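Local coordinates for protein ATP-dependent DNA helicase (Mycobacterium smegmatis, PDB 5V9X) that unwinds RNA:DNA duplexes as an ATP-dependent 3'-to-5' helicase, tracking along a single DNA strand, at residues R522-R527 with T531-P536; R779-A784 with W802-R807; L209-Q214 with T468-A473. One frame throughout, in Å; residues are numbered along the deposited sequence.

Along the chain contact 3 closes first, then contact 1, then contact 2. Contacts 1 and 3 are neighbours, their centres about 15 Å apart; contact 1 and one side of contact 3 lie in the winged-helix domain. There helix 461-471 and the residues just after it pack against the hairpin: Leu523 on Thr468, Ala534 on Ala472 and Ala473. Contact 2 stands apart, its centre about 24 and 25 Å from those of contacts 1 and 3. Only contact 3 joins an accessory domain to the motor, through helix 200-213; contact 1 is internal to the winged-helix domain and contact 2 to the DEAD/H-associated region. All three lie near the bound DNA without touching it.

Contact 1 (R522-R527 with T531-P536); sequences RLVYDR and TLTARP
Arg535 reaches back from the end of its strand over Arg522, Leu523 and Val524. Its amide N donates to Arg522 O (3.3 Å), and from there the side chain can be followed atom by atom. CB lies 3.7 Å from that same Arg522 O. CG, anti to its own carbonyl carbon (chi1 -55°), turns toward the neighbouring strand and packs at 3.7 Å on Val524 CG2. The chain then runs extended, CD passing the same methyl, with the two side chains crossing at about a right angle. At the tip, NE (3.1 Å) and NH2 (3.3 Å) both grip Leu523 O side-on, approaching from the same face of that carbonyl's plane. Both bonds are bent, and NE stands above the plane rather than on a lone pair; together they would limit guanidinium rotation. A long, hydrophobic stem with a charged end suits a place where an exposed valine and a backbone carbonyl lie side by side.

Strands 523-526 and 531-534 form an antiparallel beta hairpin, probably the wing of the winged-helix fold, and strand 477-478 extends the sheet beyond strand 531-534. Val524 with Thr533 and Asp526 with Thr531 are hydrogen-bonded pairs, each joined by two backbone bonds; Val524 N to Thr533 O measures 2.9 Å. Beta-branched Val524, Thr531 and Thr533 favour the extended backbone here. Leu523, Tyr525, Leu532 and Ala534 occupy the opposite face, where helix 497-508 packs. There Leu523 CD1 meets Leu532 CD2 at 4.0 Å. Tyr525 swings its ring anti to the backbone N (chi1 -164°), placing CD1 obliquely against Leu532 CG, while Thr531 O sits at the ring edge. Beyond this apolar patch Tyr525 OH hydrogen-bonds Glu501. Asp526 turns its carboxylate into the hairpin's connection, where OD2 accepts from Thr529 N.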
# COMPACT_ATOMS: atom_id res chain seq x y z
N ARG A 522 -10.22 17.26 23.23
CA ARG A 522 -11.53 16.94 22.68
C ARG A 522 -12.41 16.11 23.61
O ARG A 522 -13.56 15.85 23.26
CB ARG A 522 -11.37 16.21 21.35
CG ARG A 522 -10.30 16.81 20.45
CD ARG A 522 -10.60 18.26 20.11
NE ARG A 522 -9.81 18.72 18.97
CZ ARG A 522 -10.05 19.84 18.30
NH1 ARG A 522 -11.07 20.62 18.64
NH2 ARG A 522 -9.28 20.17 17.27
N LEU A 523 -11.90 15.69 24.76
CA LEU A 523 -12.68 14.86 25.68
C LEU A 523 -12.51 15.38 27.10
O LEU A 523 -11.58 16.14 27.40
CB LEU A 523 -12.25 13.39 25.61
CG LEU A 523 -12.45 12.67 24.27
CD1 LEU A 523 -11.87 11.28 24.34
CD2 LEU A 523 -13.93 12.62 23.91
N VAL A 524 -13.43 14.98 27.97
CA VAL A 524 -13.37 15.27 29.39
C VAL A 524 -13.31 13.95 30.13
O VAL A 524 -14.13 13.05 29.89
CB VAL A 524 -14.58 16.11 29.85
CG1 VAL A 524 -14.52 16.34 31.35
CG2 VAL A 524 -14.61 17.44 29.11
N TYR A 525 -12.33 13.82 31.03
CA TYR A 525 -12.01 12.56 31.70
C TYR A 525 -12.37 12.67 33.17
O TYR A 525 -11.86 13.56 33.87
CB TYR A 525 -10.53 12.23 31.51
CG TYR A 525 -10.15 10.79 31.82
CD1 TYR A 525 -11.12 9.83 32.09
CD2 TYR A 525 -8.82 10.40 31.84
CE1 TYR A 525 -10.77 8.52 32.37
CE2 TYR A 525 -8.46 9.10 32.12
CZ TYR A 525 -9.43 8.16 32.39
OH TYR A 525 -9.07 6.86 32.66
N ASP A 526 -13.23 11.77 33.64
CA ASP A 526 -13.61 11.68 35.05
C ASP A 526 -12.91 10.45 35.63
O ASP A 526 -13.41 9.33 35.51
CB ASP A 526 -15.12 11.59 35.21
CG ASP A 526 -15.57 11.76 36.65
OD1 ASP A 526 -16.24 12.77 36.95
OD2 ASP A 526 -15.24 10.90 37.49
N ARG A 527 -11.76 10.67 36.26
CA ARG A 527 -10.96 9.54 36.74
C ARG A 527 -11.57 8.88 37.96
O ARG A 527 -11.37 7.67 38.18
CB ARG A 527 -9.54 10.01 37.04
CG ARG A 527 -8.76 10.37 35.79
CD ARG A 527 -7.50 11.13 36.13
NE ARG A 527 -6.57 11.14 35.01
CZ ARG A 527 -5.71 10.16 34.75
NH1 ARG A 527 -5.67 9.10 35.54
NH2 ARG A 527 -4.90 10.24 33.71
N THR A 531 -14.92 7.73 33.40
CA THR A 531 -15.81 8.03 32.30
C THR A 531 -15.21 9.11 31.40
O THR A 531 -14.66 10.10 31.89
CB THR A 531 -17.18 8.49 32.82
OG1 THR A 531 -17.86 7.38 33.44
CG2 THR A 531 -18.05 9.03 31.69
N LEU A 532 -15.32 8.90 30.09
CA LEU A 532 -14.94 9.89 29.09
C LEU A 532 -16.20 10.42 28.42
O LEU A 532 -17.02 9.64 27.92
CB LEU A 532 -14.00 9.28 28.05
CG LEU A 532 -12.61 8.86 28.50
CD1 LEU A 532 -12.25 7.50 27.92
CD2 LEU A 532 -11.58 9.90 28.09
N THR A 533 -16.34 11.74 28.40
CA THR A 533 -17.43 12.40 27.68
C THR A 533 -16.84 13.33 26.63
O THR A 533 -15.70 13.77 26.72
CB THR A 533 -18.35 13.18 28.62
OG1 THR A 533 -17.56 14.01 29.49
CG2 THR A 533 -19.19 12.23 29.46
N ALA A 534 -17.65 13.62 25.62
CA ALA A 534 -17.21 14.43 24.49
C ALA A 534 -17.47 15.91 24.76
O ALA A 534 -18.46 16.28 25.39
CB ALA A 534 -17.93 14.00 23.21
N ARG A 535 -16.56 16.74 24.28
CA ARG A 535 -16.77 18.17 24.24
C ARG A 535 -17.49 18.54 22.95
O ARG A 535 -17.47 17.78 21.98
CB ARG A 535 -15.44 18.90 24.35
CG ARG A 535 -14.63 18.52 25.57
CD ARG A 535 -13.57 19.55 25.87
NE ARG A 535 -12.57 19.05 26.80
CZ ARG A 535 -11.52 19.75 27.22
NH1 ARG A 535 -11.34 20.99 26.80
NH2 ARG A 535 -10.66 19.21 28.07
N PRO A 536 -18.15 19.70 22.91
CA PRO A 536 -18.94 20.06 21.73
C PRO A 536 -18.16 19.91 20.43
O PRO A 536 -17.01 20.36 20.31
CB PRO A 536 -19.31 21.52 21.99
CG PRO A 536 -19.38 21.61 23.47
CD PRO A 536 -18.31 20.69 24.00

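Contact 2 (R779-A784 with W802-R807); sequences RFRECA and WHQRQR
Two helices of the DEAD/H-associated region, 774-786 and 801-815, meet here beside a buried salt-bridge network of Arg779, Arg781 and Glu782, extended by Glu574, whose carboxylate Arg781 and Arg805 share. Arg781 binds it through NE and Arg805 through NH2. The shared acid probably lets the two cations lie close together, their NE atoms 4.7 Å apart.

Closer to the backbones, the arginine stems do the packing. Arg781 and Arg805 run side by side and point the same way, and Arg781 CD touches Arg805 CG at 3.6 Å. Their guanidinium planes are nearly perpendicular, 85° apart. Arginine fits both places because its aliphatic stem fills the space between the helices while its head reaches the carboxylate of Glu574.

Arg781 leaves its helix extended and then bends at chi3 (55°), which turns the guanidinium across Gln804. Its remaining nitrogens are occupied as well: NH2 forms a salt bridge with Glu782 OE2 at 3.6 Å, and NH1 bonds Asp551 O. Glu782 in turn pairs with Arg552, so the network continues past both helices. Gln804, neutral and long enough to cross to Arg781, presents its oxygen at the edge of the guanidinium. The amide and guanidinium planes are nearly coplanar, 18° apart, and a weak hydrogen bond joins Arg781 NH1 to Gln804 OE1 at 3.5 Å.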
# COMPACT_ATOMS: atom_id res chain seq x y z
N ARG A 779 6.26 13.09 10.07
CA ARG A 779 5.45 12.08 10.74
C ARG A 779 4.89 12.57 12.07
O ARG A 779 3.89 12.03 12.54
CB ARG A 779 6.26 10.80 10.92
CG ARG A 779 6.73 10.18 9.61
CD ARG A 779 5.56 9.90 8.67
NE ARG A 779 6.00 9.52 7.33
CZ ARG A 779 6.04 8.27 6.88
NH1 ARG A 779 5.66 7.27 7.66
NH2 ARG A 779 6.46 8.02 5.64
N PHE A 780 5.51 13.59 12.68
CA PHE A 780 4.89 14.22 13.84
C PHE A 780 3.65 15.00 13.43
O PHE A 780 2.66 15.05 14.18
CB PHE A 780 5.89 15.12 14.56
CG PHE A 780 5.32 15.81 15.78
CD1 PHE A 780 5.40 15.22 17.03
CD2 PHE A 780 4.70 17.05 15.67
CE1 PHE A 780 4.89 15.85 18.15
CE2 PHE A 780 4.18 17.68 16.79
CZ PHE A 780 4.27 17.08 18.03
N ARG A 781 3.69 15.65 12.26
CA ARG A 781 2.52 16.37 11.78
C ARG A 781 1.38 15.42 11.45
O ARG A 781 0.24 15.63 11.89
CB ARG A 781 2.89 17.20 10.55
CG ARG A 781 1.69 17.79 9.82
CD ARG A 781 2.07 18.41 8.49
NE ARG A 781 2.79 17.48 7.62
CZ ARG A 781 2.21 16.51 6.91
NH1 ARG A 781 0.89 16.34 6.98
NH2 ARG A 781 2.94 15.72 6.15
N GLU A 782 1.66 14.37 10.67
CA GLU A 782 0.62 13.41 10.31
C GLU A 782 0.05 12.74 11.56
O GLU A 782 -1.16 12.47 11.62
CB GLU A 782 1.18 12.36 9.35
CG GLU A 782 1.69 12.92 8.02
CD GLU A 782 2.35 11.85 7.16
OE1 GLU A 782 2.45 10.69 7.61
OE2 GLU A 782 2.78 12.17 6.03
N CYS A 783 0.89 12.47 12.56
CA CYS A 783 0.40 11.86 13.79
C CYS A 783 -0.48 12.82 14.58
O CYS A 783 -1.56 12.45 15.05
CB CYS A 783 1.58 11.39 14.65
SG CYS A 783 2.31 9.82 14.12
N ALA A 784 -0.03 14.07 14.73
CA ALA A 784 -0.81 15.05 15.49
C ALA A 784 -2.18 15.27 14.87
O ALA A 784 -3.19 15.34 15.58
CB ALA A 784 -0.05 16.37 15.58
N TRP A 802 -0.77 23.76 4.64
CA TRP A 802 0.05 24.83 5.20
C TRP A 802 -0.30 25.09 6.66
O TRP A 802 0.57 25.49 7.44
CB TRP A 802 -0.10 26.11 4.38
CG TRP A 802 -1.45 26.76 4.50
CD1 TRP A 802 -2.52 26.61 3.66
CD2 TRP A 802 -1.88 27.68 5.52
NE1 TRP A 802 -3.58 27.38 4.10
CE2 TRP A 802 -3.21 28.04 5.24
CE3 TRP A 802 -1.26 28.23 6.65
CZ2 TRP A 802 -3.93 28.92 6.04
CZ3 TRP A 802 -1.98 29.11 7.45
CH2 TRP A 802 -3.30 29.44 7.13
N HIS A 803 -1.56 24.88 7.04
CA HIS A 803 -2.00 25.16 8.39
C HIS A 803 -1.69 24.01 9.34
O HIS A 803 -1.34 24.24 10.50
CB HIS A 803 -3.50 25.47 8.40
CG HIS A 803 -4.02 25.93 9.72
ND1 HIS A 803 -4.96 25.22 10.44
CD2 HIS A 803 -3.73 27.02 10.46
CE1 HIS A 803 -5.23 25.86 11.56
NE2 HIS A 803 -4.49 26.96 11.60
N GLN A 804 -1.82 22.77 8.87
CA GLN A 804 -1.34 21.63 9.65
C GLN A 804 0.13 21.80 9.99
O GLN A 804 0.53 21.65 11.15
CB GLN A 804 -1.56 20.33 8.88
CG GLN A 804 -2.99 19.80 8.91
CD GLN A 804 -3.10 18.40 8.34
OE1 GLN A 804 -2.10 17.75 8.04
NE2 GLN A 804 -4.33 17.92 8.18
N ARG A 805 0.95 22.13 9.00
CA ARG A 805 2.39 22.30 9.22
C ARG A 805 2.67 23.38 10.26
O ARG A 805 3.46 23.18 11.18
CB ARG A 805 3.08 22.63 7.90
CG ARG A 805 3.07 21.50 6.90
CD ARG A 805 3.23 22.03 5.50
NE ARG A 805 3.43 20.94 4.54
CZ ARG A 805 3.30 21.09 3.23
NH1 ARG A 805 2.98 22.27 2.72
NH2 ARG A 805 3.51 20.05 2.43
N GLN A 806 2.03 24.54 10.11
CA GLN A 806 2.28 25.65 11.02
C GLN A 806 1.91 25.28 12.45
O GLN A 806 2.70 25.49 13.38
CB GLN A 806 1.50 26.88 10.56
CG GLN A 806 1.56 28.05 11.53
CD GLN A 806 0.83 29.27 11.00
OE1 GLN A 806 -0.13 29.75 11.59
NE2 GLN A 806 1.30 29.79 9.87
N ARG A 807 0.72 24.72 12.65
CA ARG A 807 0.30 24.36 14.00
C ARG A 807 1.08 23.17 14.54
O ARG A 807 1.41 23.13 15.73
CB ARG A 807 -1.20 24.07 14.03
CG ARG A 807 -2.08 25.29 13.78
CD ARG A 807 -1.89 26.35 14.85
NE ARG A 807 -2.88 27.42 14.73
CZ ARG A 807 -2.76 28.47 13.93
NH1 ARG A 807 -1.68 28.60 13.17
NH2 ARG A 807 -3.71 29.39 13.88

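Contact 3 (L209-Q214 with T468-A473); sequences LERLDQ and TVAVAA
NH2 of Arg211, the residue that rests on Ala470 and Val471, makes a hydrogen bond to OG1 of Thr175. That bond fixes the far end of the side chain, while its flat head is laid against the last turn of helix 461-471. One face of the guanidinium lies over the peptide joining Ala470 to Val471: Val471 N stands 3.9 Å above the plane, offset toward the rim. NH1 meets the methyl of Ala470 at 3.5 Å (NH1 to CB), and on the same side of the plane NE lies 4.1 Å from Val471 CB.

Ala470, with only a methyl, and the compact Val471 suit this close approach of a flat group to the backbone. Ala470 projects toward Arg211, allowing the guanidinium to come down close to the main chain; Val471 adds a branched shoulder that the arginine crosses obliquely. Arg211 itself is bent at chi3 (54°), and the bend brings the group over the helix face. NH2 is also 3.7 Å from Ala470 O, too far for a good hydrogen bond. Because this is the C-terminal end of a helix, the partial negative charge there might modestly favour a cation nearby.

Arg211 belongs to helix 200-213 of the N-terminal motor domain, which lies between strands 187-191 and 221-226 of the parallel sheet in the chain. Helix 461-471 belongs to the winged-helix domain, so the contact is an interdomain seam. Phe171 of helix 167-174 touches both Arg211 and Ala470, and on the winged-helix side helices 497-508 and 538-543 pack against helix 461-471.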
# COMPACT_ATOMS: atom_id res chain seq x y z
N LEU A 209 -13.80 -2.72 13.93
CA LEU A 209 -14.42 -4.04 14.07
C LEU A 209 -14.66 -4.40 15.53
O LEU A 209 -15.65 -5.06 15.85
CB LEU A 209 -13.56 -5.10 13.39
CG LEU A 209 -13.41 -4.97 11.87
CD1 LEU A 209 -12.52 -6.08 11.31
CD2 LEU A 209 -14.78 -4.98 11.19
N GLU A 210 -13.77 -3.98 16.44
CA GLU A 210 -14.00 -4.24 17.86
C GLU A 210 -15.14 -3.38 18.39
O GLU A 210 -15.93 -3.83 19.23
CB GLU A 210 -12.73 -4.00 18.66
CG GLU A 210 -11.66 -5.08 18.48
CD GLU A 210 -12.13 -6.46 18.90
OE1 GLU A 210 -11.68 -7.45 18.29
OE2 GLU A 210 -12.95 -6.56 19.85
N ARG A 211 -15.24 -2.13 17.92
CA ARG A 211 -16.39 -1.30 18.26
C ARG A 211 -17.68 -1.91 17.73
O ARG A 211 -18.74 -1.80 18.37
CB ARG A 211 -16.20 0.11 17.72
CG ARG A 211 -15.08 0.89 18.39
CD ARG A 211 -14.79 2.19 17.67
NE ARG A 211 -15.99 3.02 17.52
CZ ARG A 211 -16.03 4.15 16.82
NH1 ARG A 211 -14.94 4.59 16.21
NH2 ARG A 211 -17.16 4.83 16.73
N LEU A 212 -17.62 -2.56 16.57
CA LEU A 212 -18.77 -3.30 16.06
C LEU A 212 -19.16 -4.42 17.01
O LEU A 212 -20.32 -4.52 17.44
CB LEU A 212 -18.47 -3.85 14.67
CG LEU A 212 -19.54 -4.75 14.04
CD1 LEU A 212 -20.79 -3.96 13.68
CD2 LEU A 212 -18.99 -5.48 12.83
N ASP A 213 -18.19 -5.27 17.37
CA ASP A 213 -18.47 -6.42 18.23
C ASP A 213 -19.12 -6.01 19.55
O ASP A 213 -19.84 -6.81 20.15
CB ASP A 213 -17.18 -7.20 18.50
CG ASP A 213 -16.73 -8.02 17.31
OD1 ASP A 213 -17.48 -8.08 16.31
OD2 ASP A 213 -15.63 -8.62 17.37
N GLN A 214 -18.88 -4.78 20.00
CA GLN A 214 -19.53 -4.30 21.21
C GLN A 214 -20.97 -3.85 20.98
O GLN A 214 -21.69 -3.62 21.95
CB GLN A 214 -18.73 -3.15 21.83
CG GLN A 214 -17.39 -3.58 22.41
CD GLN A 214 -17.52 -4.81 23.30
OE1 GLN A 214 -16.77 -5.78 23.14
NE2 GLN A 214 -18.46 -4.78 24.24
N THR A 468 -10.82 7.00 20.14
CA THR A 468 -11.26 7.38 21.48
C THR A 468 -12.19 8.58 21.44
O THR A 468 -13.17 8.64 22.20
CB THR A 468 -10.05 7.67 22.37
OG1 THR A 468 -9.20 6.51 22.43
CG2 THR A 468 -10.49 8.03 23.77
N VAL A 469 -11.92 9.55 20.57
CA VAL A 469 -12.85 10.65 20.38
C VAL A 469 -14.15 10.14 19.75
O VAL A 469 -15.24 10.59 20.11
CB VAL A 469 -12.21 11.76 19.52
CG1 VAL A 469 -13.21 12.90 19.29
CG2 VAL A 469 -10.95 12.29 20.20
N ALA A 470 -14.04 9.19 18.83
CA ALA A 470 -15.21 8.73 18.07
C ALA A 470 -16.10 7.81 18.89
O ALA A 470 -17.33 7.89 18.80
CB ALA A 470 -14.76 8.03 16.79
N VAL A 471 -15.50 6.91 19.69
CA VAL A 471 -16.30 5.98 20.48
C VAL A 471 -17.09 6.73 21.55
O VAL A 471 -18.17 6.29 21.95
CB VAL A 471 -15.41 4.89 21.09
CG1 VAL A 471 -14.43 5.48 22.10
CG2 VAL A 471 -16.25 3.80 21.73
N ALA A 472 -16.57 7.87 22.01
CA ALA A 472 -17.22 8.66 23.05
C ALA A 472 -17.89 9.91 22.50
O ALA A 472 -18.26 10.80 23.27
CB ALA A 472 -16.22 9.04 24.13
N ALA A 473 -18.05 10.01 21.18
CA ALA A 473 -18.66 11.20 20.59
C ALA A 473 -20.17 11.21 20.74
O ALA A 473 -20.79 12.28 20.76
CB ALA A 473 -18.28 11.31 19.11